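Local atomic coordinates of NADH oxidase (Thermus thermophilus, PDB entry 6RVB), a protein that uses NADH to reduce coenzyme A disulfide, working as an FAD-containing flavoprotein of the class-III pyridine nucleotide-disulfide oxidoreductase family. Residues 125-134 with 235-243; 208-217 with 225-233. All blocks are in the same frame, centred on the assembly; numbering follows the deposited sequence.

Interaction 1 (125-134 with 235-243). With NAD (nicotinamide-adenine-dinucleotide), chain F.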
loop_
_atom_site.group_PDB
_atom_site.type_symbol
_atom_site.label_atom_id
_atom_site.label_comp_id
_atom_site.label_asym_id
_atom_site.label_seq_id
_atom_site.Cartn_x
_atom_site.Cartn_y
_atom_site.Cartn_z
ATOM N N THR A 125 10.709 1.966 -41.493
ATOM C CA THR A 125 10.224 2.616 -40.331
ATOM C C THR A 125 9.541 3.910 -40.719
ATOM O O THR A 125 8.696 4.436 -40.013
ATOM C CB THR A 125 11.420 2.944 -39.501
ATOM O OG1 THR A 125 11.797 1.790 -38.766
ATOM C CG2 THR A 125 11.094 3.996 -38.544
ATOM N N GLU A 126 9.920 4.423 -41.864
ATOM C CA GLU A 126 9.456 5.706 -42.284
ATOM C C GLU A 126 8.054 5.719 -42.873
ATOM O O GLU A 126 7.576 6.766 -43.219
ATOM C CB GLU A 126 10.453 6.285 -43.268
ATOM C CG GLU A 126 11.680 6.756 -42.565
ATOM C CD GLU A 126 11.296 7.702 -41.389
ATOM O OE1 GLU A 126 10.629 8.743 -41.664
ATOM O OE2 GLU A 126 11.623 7.401 -40.197
ATOM N N GLN A 127 7.389 4.571 -42.980
ATOM C CA GLN A 127 6.173 4.459 -43.728
ATOM C C GLN A 127 5.018 4.978 -42.924
ATOM O O GLN A 127 5.208 5.640 -41.926
ATOM C CB GLN A 127 5.924 3.021 -44.051
ATOM C CG GLN A 127 6.977 2.464 -44.827
ATOM C CD GLN A 127 6.644 1.120 -45.294
ATOM O OE1 GLN A 127 6.078 0.964 -46.356
ATOM N NE2 GLN A 127 6.971 0.119 -44.512
ATOM N N GLU A 128 3.812 4.601 -43.321
ATOM C CA GLU A 128 2.678 5.418 -43.052
ATOM C C GLU A 128 1.991 4.967 -41.792
ATOM O O GLU A 128 1.491 5.789 -40.975
ATOM C CB GLU A 128 1.726 5.372 -44.212
ATOM C CG GLU A 128 0.568 6.331 -44.075
ATOM C CD GLU A 128 0.939 7.765 -44.442
ATOM O OE1 GLU A 128 2.134 8.124 -44.203
ATOM O OE2 GLU A 128 0.040 8.507 -44.970
ATOM N N GLY A 129 1.942 3.685 -41.559
ATOM C CA GLY A 129 1.201 3.372 -40.358
ATOM C C GLY A 129 2.090 2.987 -39.216
ATOM O O GLY A 129 1.733 2.186 -38.364
ATOM N N VAL A 130 3.289 3.539 -39.198
ATOM C CA VAL A 130 4.235 3.205 -38.136
ATOM C C VAL A 130 4.197 4.348 -37.153
ATOM O O VAL A 130 4.344 5.493 -37.528
ATOM C CB VAL A 130 5.639 3.062 -38.696
ATOM C CG1 VAL A 130 6.542 2.764 -37.635
ATOM C CG2 VAL A 130 5.673 1.973 -39.743
ATOM N N TYR A 131 3.976 4.034 -35.887
ATOM C CA TYR A 131 3.819 5.064 -34.859
ATOM C C TYR A 131 4.737 4.979 -33.622
ATOM O O TYR A 131 5.396 3.981 -33.331
ATOM C CB TYR A 131 2.391 5.049 -34.385
ATOM C CG TYR A 131 1.377 5.348 -35.444
ATOM C CD1 TYR A 131 0.983 6.664 -35.716
ATOM C CD2 TYR A 131 0.747 4.345 -36.109
ATOM C CE1 TYR A 131 0.013 6.965 -36.652
ATOM C CE2 TYR A 131 -0.221 4.641 -37.053
ATOM C CZ TYR A 131 -0.565 5.953 -37.329
ATOM O OH TYR A 131 -1.478 6.180 -38.293
ATOM N N THR A 132 4.687 6.048 -32.853
ATOM C CA THR A 132 5.480 6.189 -31.634
ATOM C C THR A 132 4.600 6.808 -30.543
ATOM O O THR A 132 3.621 7.462 -30.869
ATOM C CB THR A 132 6.591 7.065 -32.020
ATOM O OG1 THR A 132 7.786 6.319 -31.921
ATOM C CG2 THR A 132 6.658 8.361 -31.203
ATOM N N LEU A 133 4.836 6.560 -29.265
ATOM C CA LEU A 133 3.846 7.072 -28.274
ATOM C C LEU A 133 4.472 7.826 -27.193
ATOM O O LEU A 133 4.790 7.260 -26.175
ATOM C CB LEU A 133 3.117 5.968 -27.540
ATOM C CG LEU A 133 1.635 6.214 -27.357
ATOM C CD1 LEU A 133 1.091 5.540 -26.101
ATOM C CD2 LEU A 133 1.357 7.632 -27.331
ATOM N N ARG A 134 4.604 9.123 -27.370
ATOM C CA ARG A 134 5.338 9.946 -26.411
ATOM C C ARG A 134 4.660 11.290 -26.128
ATOM O O ARG A 134 4.797 11.819 -25.062
ATOM C CB ARG A 134 6.757 10.155 -26.920
ATOM C CG ARG A 134 7.744 10.763 -25.982
ATOM C CD ARG A 134 8.260 9.728 -25.028
ATOM N NE ARG A 134 8.778 10.364 -23.832
ATOM C CZ ARG A 134 8.854 9.739 -22.677
ATOM N NH1 ARG A 134 8.467 8.424 -22.592
ATOM N NH2 ARG A 134 9.328 10.444 -21.644
ATOM N N ASP A 235 -1.466 -3.600 -40.047
ATOM C CA ASP A 235 -1.645 -2.274 -40.722
ATOM C C ASP A 235 -1.395 -1.076 -39.813
ATOM O O ASP A 235 -1.482 0.081 -40.245
ATOM C CB ASP A 235 -3.023 -2.120 -41.256
ATOM C CG ASP A 235 -4.047 -2.484 -40.236
ATOM O OD1 ASP A 235 -4.354 -3.735 -40.046
ATOM O OD2 ASP A 235 -4.508 -1.494 -39.628
ATOM N N LEU A 236 -1.111 -1.383 -38.545
ATOM C CA LEU A 236 -0.643 -0.435 -37.593
ATOM C C LEU A 236 0.427 -1.097 -36.738
ATOM O O LEU A 236 0.172 -2.151 -36.099
ATOM C CB LEU A 236 -1.821 0.065 -36.756
ATOM C CG LEU A 236 -1.863 0.529 -35.283
ATOM C CD1 LEU A 236 -0.647 1.118 -34.918
ATOM C CD2 LEU A 236 -2.831 1.563 -35.166
ATOM N N VAL A 237 1.611 -0.466 -36.739
ATOM C CA VAL A 237 2.701 -0.835 -35.884
ATOM C C VAL A 237 3.129 0.338 -34.999
ATOM O O VAL A 237 3.337 1.443 -35.521
ATOM C CB VAL A 237 3.903 -1.555 -36.639
ATOM C CG1 VAL A 237 3.555 -1.910 -38.034
ATOM C CG2 VAL A 237 5.199 -0.835 -36.565
ATOM N N LEU A 238 3.207 0.050 -33.671
ATOM C CA LEU A 238 3.742 0.904 -32.594
ATOM C C LEU A 238 5.183 0.517 -32.220
ATOM O O LEU A 238 5.449 -0.645 -31.894
ATOM C CB LEU A 238 2.911 0.759 -31.326
ATOM C CG LEU A 238 3.270 1.671 -30.127
ATOM C CD1 LEU A 238 2.994 3.070 -30.346
ATOM C CD2 LEU A 238 2.466 1.365 -28.947
ATOM N N LEU A 239 6.110 1.476 -32.244
ATOM C CA LEU A 239 7.521 1.246 -31.917
ATOM C C LEU A 239 7.674 1.617 -30.466
ATOM O O LEU A 239 7.680 2.764 -30.091
ATOM C CB LEU A 239 8.413 2.157 -32.789
ATOM C CG LEU A 239 8.409 1.774 -34.269
ATOM C CD1 LEU A 239 9.347 2.602 -34.991
ATOM C CD2 LEU A 239 8.686 0.312 -34.532
ATOM N N ALA A 240 7.774 0.650 -29.611
ATOM C CA ALA A 240 7.824 0.928 -28.187
ATOM C C ALA A 240 9.089 0.407 -27.582
ATOM O O ALA A 240 9.031 -0.492 -26.808
ATOM C CB ALA A 240 6.712 0.273 -27.549
ATOM N N THR A 241 10.206 0.993 -27.951
ATOM C CA THR A 241 11.502 0.372 -27.902
ATOM C C THR A 241 12.446 1.230 -27.072
ATOM O O THR A 241 13.684 1.103 -27.189
ATOM C CB THR A 241 12.162 0.244 -29.357
ATOM O OG1 THR A 241 11.890 1.447 -30.080
ATOM C CG2 THR A 241 11.629 -0.904 -30.151
ATOM N N GLY A 242 11.891 2.125 -26.278
ATOM C CA GLY A 242 12.754 2.897 -25.423
ATOM C C GLY A 242 12.959 4.354 -25.765
ATOM O O GLY A 242 12.672 4.808 -26.836
ATOM N N ILE A 243 13.485 5.103 -24.813
ATOM C CA ILE A 243 13.646 6.524 -25.008
ATOM C C ILE A 243 15.056 6.852 -24.653
ATOM O O ILE A 243 15.746 6.045 -24.140
ATOM C CB ILE A 243 12.744 7.304 -24.084
ATOM C CG1 ILE A 243 12.898 6.809 -22.657
ATOM C CG2 ILE A 243 11.294 7.079 -24.414
ATOM C CD1 ILE A 243 12.051 7.496 -21.685
HETATM P PA NAD F . 11.650 0.182 -22.351
HETATM O O1A NAD F . 10.995 0.100 -20.993
HETATM O O2A NAD F . 13.065 0.425 -22.457
HETATM O O5B NAD F . 11.364 -1.173 -23.205
HETATM C C5B NAD F . 11.895 -2.537 -23.061
HETATM C C4B NAD F . 12.545 -3.090 -24.375
HETATM O O4B NAD F . 12.980 -4.387 -24.870
HETATM C C3B NAD F . 11.474 -2.761 -25.291
HETATM O O3B NAD F . 11.507 -1.397 -25.187
HETATM C C2B NAD F . 12.108 -3.237 -26.559
HETATM O O2B NAD F . 12.703 -2.423 -27.560
HETATM C C1B NAD F . 13.326 -3.932 -26.184
HETATM N N9A NAD F . 13.021 -4.418 -27.589
HETATM C C8A NAD F . 12.045 -5.331 -28.077
HETATM N N7A NAD F . 12.031 -5.521 -29.445
HETATM C C5A NAD F . 12.984 -4.695 -29.849
HETATM C C6A NAD F . 13.350 -4.532 -31.114
HETATM N N6A NAD F . 12.674 -5.268 -31.910
HETATM N N1A NAD F . 14.324 -3.630 -31.434
HETATM C C2A NAD F . 14.866 -2.929 -30.343
HETATM N N3A NAD F . 14.472 -3.068 -29.008
HETATM C C4A NAD F . 13.561 -3.968 -28.775
HETATM O O3 NAD F . 11.012 1.418 -23.060
HETATM P PN NAD F . 9.513 2.026 -23.063
HETATM O O1N NAD F . 9.546 2.796 -24.403
HETATM O O2N NAD F . 8.449 1.047 -22.826
HETATM O O5D NAD F . 9.567 2.864 -21.716
HETATM C C5D NAD F . 9.119 4.198 -21.688
HETATM C C4D NAD F . 9.488 5.025 -20.446
HETATM O O4D NAD F . 8.566 6.104 -20.146
HETATM C C3D NAD F . 9.539 4.074 -19.276
HETATM O O3D NAD F . 10.801 3.407 -19.059
HETATM C C2D NAD F . 9.199 5.064 -18.205
HETATM O O2D NAD F . 10.305 5.867 -17.989
HETATM C C1D NAD F . 8.168 5.967 -18.824
HETATM N N1N NAD F . 6.951 5.139 -18.638
HETATM C C2N NAD F . 6.606 4.746 -17.349
HETATM C C3N NAD F . 5.482 3.939 -17.052
HETATM C C7N NAD F . 5.123 3.532 -15.621
HETATM O O7N NAD F . 6.029 3.623 -14.544
HETATM N N7N NAD F . 3.902 3.043 -15.378
HETATM C C4N NAD F . 4.674 3.521 -18.123
HETATM C C5N NAD F . 5.019 3.888 -19.413
HETATM C C6N NAD F . 6.157 4.684 -19.654
#
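Arg134 and Ile243 meet beside a bound NAD, where the two segments no longer pair as strands. Ile243 CG2 sits over one face of the Arg134 guanidinium, 3.6 Å from NH1, while the ribose oxygen O4D of NAD lies in the guanidinium plane and takes a weak hydrogen bond from NH1 at 3.4 Å. With CG anti to the backbone N (chi1 -169°) and a bend at chi2, the arginine brings its head over the isoleucine; its NH2 forms a salt bridge with Asp281. Trimming this side chain to an alanine is likely to leave Asp281 without its charge partner, uncover Ile243 CG2 and lose the weak hold on the ribose. Close by, Ala240 O accepts from NAD O3B at 3.1 Å, and Gly242 N gives a weak bond to the phosphate oxygen O1N.

Farther back the segments pair as parallel strands. Val237 N donates to Gly129 O, Tyr131 N to Val237 O at 2.7 Å, and Leu239 N to Tyr131 O at 2.8 Å. Val130 CG1 packs on Leu239 CD1 (3.9 Å), whereas Tyr131 CD2 meets Leu236 CD1 at 3.7 Å, the side chains crossing at about a right angle. Strand 130-131 thus edges the parallel sheet of the NAD-binding domain; Tyr131 leans on helix 136-145, Leu238 packs against helix 159-170, and strand 236-239 bonds onward to 151-155.

Interaction 2 (208-217 with 225-233)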
loop_
_atom_site.group_PDB
_atom_site.type_symbol
_atom_site.label_atom_id
_atom_site.label_comp_id
_atom_site.label_asym_id
_atom_site.label_seq_id
_atom_site.Cartn_x
_atom_site.Cartn_y
_atom_site.Cartn_z
ATOM N N TRP A 208 5.365 -12.844 -29.203
ATOM C CA TRP A 208 6.559 -13.421 -29.797
ATOM C C TRP A 208 7.796 -12.981 -28.917
ATOM O O TRP A 208 7.997 -11.847 -28.599
ATOM C CB TRP A 208 6.845 -12.845 -31.229
ATOM C CG TRP A 208 6.210 -13.384 -32.612
ATOM C CD1 TRP A 208 6.745 -13.331 -33.991
ATOM C CD2 TRP A 208 4.973 -13.976 -32.738
ATOM N NE1 TRP A 208 5.835 -13.874 -34.913
ATOM C CE2 TRP A 208 4.749 -14.278 -34.157
ATOM C CE3 TRP A 208 4.004 -14.288 -31.814
ATOM C CZ2 TRP A 208 3.593 -14.862 -34.579
ATOM C CZ3 TRP A 208 2.845 -14.854 -32.246
ATOM C CH2 TRP A 208 2.638 -15.151 -33.613
ATOM N N THR A 209 8.697 -13.874 -28.616
ATOM C CA THR A 209 9.839 -13.549 -27.837
ATOM C C THR A 209 11.109 -13.818 -28.669
ATOM O O THR A 209 11.059 -14.499 -29.683
ATOM C CB THR A 209 9.746 -14.523 -26.740
ATOM O OG1 THR A 209 9.363 -13.800 -25.587
ATOM C CG2 THR A 209 11.071 -15.439 -26.579
ATOM N N GLY A 210 12.252 -13.314 -28.259
ATOM C CA GLY A 210 13.441 -13.501 -29.042
ATOM C C GLY A 210 13.340 -13.264 -30.537
ATOM O O GLY A 210 13.863 -14.012 -31.306
ATOM N N VAL A 211 12.693 -12.196 -30.957
ATOM C CA VAL A 211 12.366 -11.952 -32.344
ATOM C C VAL A 211 13.404 -10.985 -32.911
ATOM O O VAL A 211 13.843 -10.062 -32.251
ATOM C CB VAL A 211 11.029 -11.300 -32.328
ATOM C CG1 VAL A 211 10.624 -10.744 -33.683
ATOM C CG2 VAL A 211 10.083 -12.233 -31.819
ATOM N N LYS A 212 13.804 -11.190 -34.147
ATOM C CA LYS A 212 14.689 -10.249 -34.752
ATOM C C LYS A 212 13.846 -9.522 -35.759
ATOM O O LYS A 212 13.691 -9.991 -36.843
ATOM C CB LYS A 212 15.900 -10.962 -35.370
ATOM C CG LYS A 212 17.190 -10.118 -35.474
ATOM C CD LYS A 212 17.043 -8.851 -36.341
ATOM C CE LYS A 212 18.282 -7.966 -36.390
ATOM N NZ LYS A 212 19.526 -8.748 -36.565
ATOM N N VAL A 213 13.243 -8.389 -35.426
ATOM C CA VAL A 213 12.474 -7.758 -36.513
ATOM C C VAL A 213 13.358 -7.278 -37.681
ATOM O O VAL A 213 14.298 -6.544 -37.483
ATOM C CB VAL A 213 11.601 -6.630 -36.013
ATOM C CG1 VAL A 213 11.032 -5.883 -37.174
ATOM C CG2 VAL A 213 10.525 -7.180 -35.130
ATOM N N GLU A 214 13.073 -7.687 -38.902
ATOM C CA GLU A 214 13.992 -7.394 -39.994
ATOM C C GLU A 214 13.583 -6.310 -40.952
ATOM O O GLU A 214 14.448 -5.654 -41.502
ATOM C CB GLU A 214 14.294 -8.636 -40.778
ATOM C CG GLU A 214 15.429 -9.461 -40.270
ATOM C CD GLU A 214 15.215 -10.949 -40.581
ATOM O OE1 GLU A 214 14.162 -11.312 -41.216
ATOM O OE2 GLU A 214 16.107 -11.743 -40.171
ATOM N N ALA A 215 12.290 -6.111 -41.188
ATOM C CA ALA A 215 11.872 -4.913 -41.924
ATOM C C ALA A 215 10.417 -4.740 -41.954
ATOM O O ALA A 215 9.742 -5.699 -41.780
ATOM C CB ALA A 215 12.350 -4.962 -43.282
ATOM N N PHE A 216 9.964 -3.517 -42.203
ATOM C CA PHE A 216 8.566 -3.258 -42.248
ATOM C C PHE A 216 8.149 -3.241 -43.667
ATOM O O PHE A 216 8.629 -2.411 -44.390
ATOM C CB PHE A 216 8.234 -1.952 -41.567
ATOM C CG PHE A 216 8.478 -1.989 -40.108
ATOM C CD1 PHE A 216 7.798 -2.874 -39.279
ATOM C CD2 PHE A 216 9.407 -1.151 -39.551
ATOM C CE1 PHE A 216 8.024 -2.913 -37.964
ATOM C CE2 PHE A 216 9.656 -1.171 -38.199
ATOM C CZ PHE A 216 8.953 -2.059 -37.408
ATOM N N ARG A 217 7.251 -4.150 -44.066
ATOM C CA ARG A 217 6.988 -4.318 -45.510
ATOM C C ARG A 217 5.928 -3.329 -46.008
ATOM O O ARG A 217 4.904 -3.153 -45.370
ATOM C CB ARG A 217 6.709 -5.812 -45.927
ATOM C CG ARG A 217 5.585 -5.945 -46.961
ATOM C CD ARG A 217 5.016 -7.332 -47.120
ATOM N NE ARG A 217 5.974 -8.407 -46.862
ATOM C CZ ARG A 217 5.571 -9.663 -46.721
ATOM N NH1 ARG A 217 4.243 -9.890 -46.842
ATOM N NH2 ARG A 217 6.450 -10.654 -46.469
ATOM N N VAL A 225 5.797 -6.094 -41.570
ATOM C CA VAL A 225 6.673 -6.724 -40.452
ATOM C C VAL A 225 7.174 -8.140 -40.680
ATOM O O VAL A 225 6.497 -9.098 -40.370
ATOM C CB VAL A 225 6.187 -6.742 -38.850
ATOM C CG1 VAL A 225 7.456 -6.820 -37.960
ATOM C CG2 VAL A 225 5.439 -5.501 -38.401
ATOM N N GLU A 226 8.415 -8.196 -41.144
ATOM C CA GLU A 226 9.094 -9.359 -41.546
ATOM C C GLU A 226 10.046 -9.626 -40.447
ATOM O O GLU A 226 10.816 -8.774 -40.121
ATOM C CB GLU A 226 9.834 -9.025 -42.828
ATOM C CG GLU A 226 8.861 -8.793 -43.977
ATOM C CD GLU A 226 9.488 -8.578 -45.342
ATOM O OE1 GLU A 226 8.682 -8.309 -46.275
ATOM O OE2 GLU A 226 10.740 -8.648 -45.470
ATOM N N THR A 227 9.985 -10.807 -39.850
ATOM C CA THR A 227 10.875 -11.160 -38.752
ATOM C C THR A 227 11.597 -12.463 -39.001
ATOM O O THR A 227 11.115 -13.289 -39.723
ATOM C CB THR A 227 10.095 -11.304 -37.439
ATOM O OG1 THR A 227 9.589 -12.615 -37.341
ATOM C CG2 THR A 227 8.970 -10.431 -37.438
ATOM N N SER A 228 12.758 -12.633 -38.370
ATOM C CA SER A 228 13.445 -13.937 -38.216
ATOM C C SER A 228 12.480 -15.111 -37.961
ATOM O O SER A 228 12.776 -16.248 -38.282
ATOM C CB SER A 228 14.419 -13.891 -37.035
ATOM O OG SER A 228 13.694 -13.875 -35.821
ATOM N N GLU A 229 11.331 -14.858 -37.352
ATOM C CA GLU A 229 10.471 -15.961 -36.910
ATOM C C GLU A 229 9.214 -16.077 -37.769
ATOM O O GLU A 229 8.214 -16.663 -37.349
ATOM C CB GLU A 229 10.039 -15.786 -35.437
ATOM C CG GLU A 229 11.173 -15.533 -34.430
ATOM C CD GLU A 229 11.983 -16.806 -34.090
ATOM O OE1 GLU A 229 12.672 -16.797 -33.042
ATOM O OE2 GLU A 229 11.935 -17.798 -34.865
ATOM N N GLY A 230 9.215 -15.517 -38.963
ATOM C CA GLY A 230 7.938 -15.478 -39.647
ATOM C C GLY A 230 7.466 -14.098 -39.994
ATOM O O GLY A 230 8.189 -13.130 -39.840
ATOM N N VAL A 231 6.266 -13.998 -40.518
ATOM C CA VAL A 231 5.813 -12.686 -41.015
ATOM C C VAL A 231 4.515 -12.275 -40.407
ATOM O O VAL A 231 3.529 -12.974 -40.610
ATOM C CB VAL A 231 5.571 -12.641 -42.512
ATOM C CG1 VAL A 231 4.591 -11.469 -42.899
ATOM C CG2 VAL A 231 6.898 -12.453 -43.165
ATOM N N VAL A 232 4.509 -11.159 -39.667
ATOM C CA VAL A 232 3.304 -10.744 -38.973
ATOM C C VAL A 232 2.560 -9.782 -39.845
ATOM O O VAL A 232 3.032 -8.739 -40.192
ATOM C CB VAL A 232 3.580 -10.031 -37.662
ATOM C CG1 VAL A 232 2.294 -9.563 -37.057
ATOM C CG2 VAL A 232 4.318 -10.947 -36.695
ATOM N N PRO A 233 1.364 -10.123 -40.237
ATOM C CA PRO A 233 0.728 -9.041 -40.972
ATOM C C PRO A 233 0.187 -7.991 -40.001
ATOM O O PRO A 233 -0.336 -8.352 -38.939
ATOM C CB PRO A 233 -0.390 -9.778 -41.693
ATOM C CG PRO A 233 -0.630 -10.995 -40.952
ATOM C CD PRO A 233 0.627 -11.395 -40.337
#
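Hydrogen bonds tie Ala215 to Glu226 in an antiparallel hairpin interrupted by a classic beta bulge. Glu226 O takes two donors in its carbonyl plane, Glu214 N at 2.8 Å and Ala215 N at 3.2 Å, and Glu226 N answers to Ala215 O. Beyond the bulge, Ser228 N binds Lys212 O, while Lys212 N reaches Ser228 OG at 3.2 Å; a chi1 of 72°, with OG between its own backbone N and carbonyl carbon, turns the hydroxyl toward Lys212 N. Thr227 OG1 holds the type I turn from Thr227 to Gly230: it accepts from Glu229 N in an ST turn and donates to Gly230 O from above the carbonyl plane.

The charged contact is a salt bridge. Arg217 NE points at Glu226 OE1, 2.8 Å away and in the guanidinium plane, meeting the anti lone pair of that oxygen; NH2 adds a weak bond to the same atom. The guanidinium and carboxylate planes stand 71° apart, so the two groups do not pair flat, two-to-two.

The apolar contacts centre on Val225. Its CG2 touches the edge of the Phe216 ring, in the ring plane, 3.6 Å from CD1, and Val225 CG1 lies 3.8 Å from Val213 CG1. The methyl CG2 of Val232 also packs on Trp208, 4.2 Å from its CE2.

The chemistry is therefore divided: Val213, Phe216 and Val225 turn their hydrocarbon to the parallel sheet, touching Leu155, Val237 and Ala153 among them, while the ion pair joins two partly exposed residues, where solvent would probably weaken its pull.

The centres of interactions 1 and 2 lie about 14 Å apart, within the same pyridine nucleotide-disulphide oxidoreductase region of the chain. In sequence order, 125-134 comes first, the hairpin of 208-217 and 225-233 follows, and 235-243 then returns to pair with the first segment; strand 236-239 is the next strand after 230-231. Phe216 joins the two contacts: its CZ is 3.7 Å from Leu239 CD2 and its CE1 3.8 Å from Val237 CG2, while Thr125 packs against the same ring. The small antiparallel sheet thus packs on the parallel sheet that carries NAD, and the side chain of Val213 comes within about 4 Å of the bound NAD.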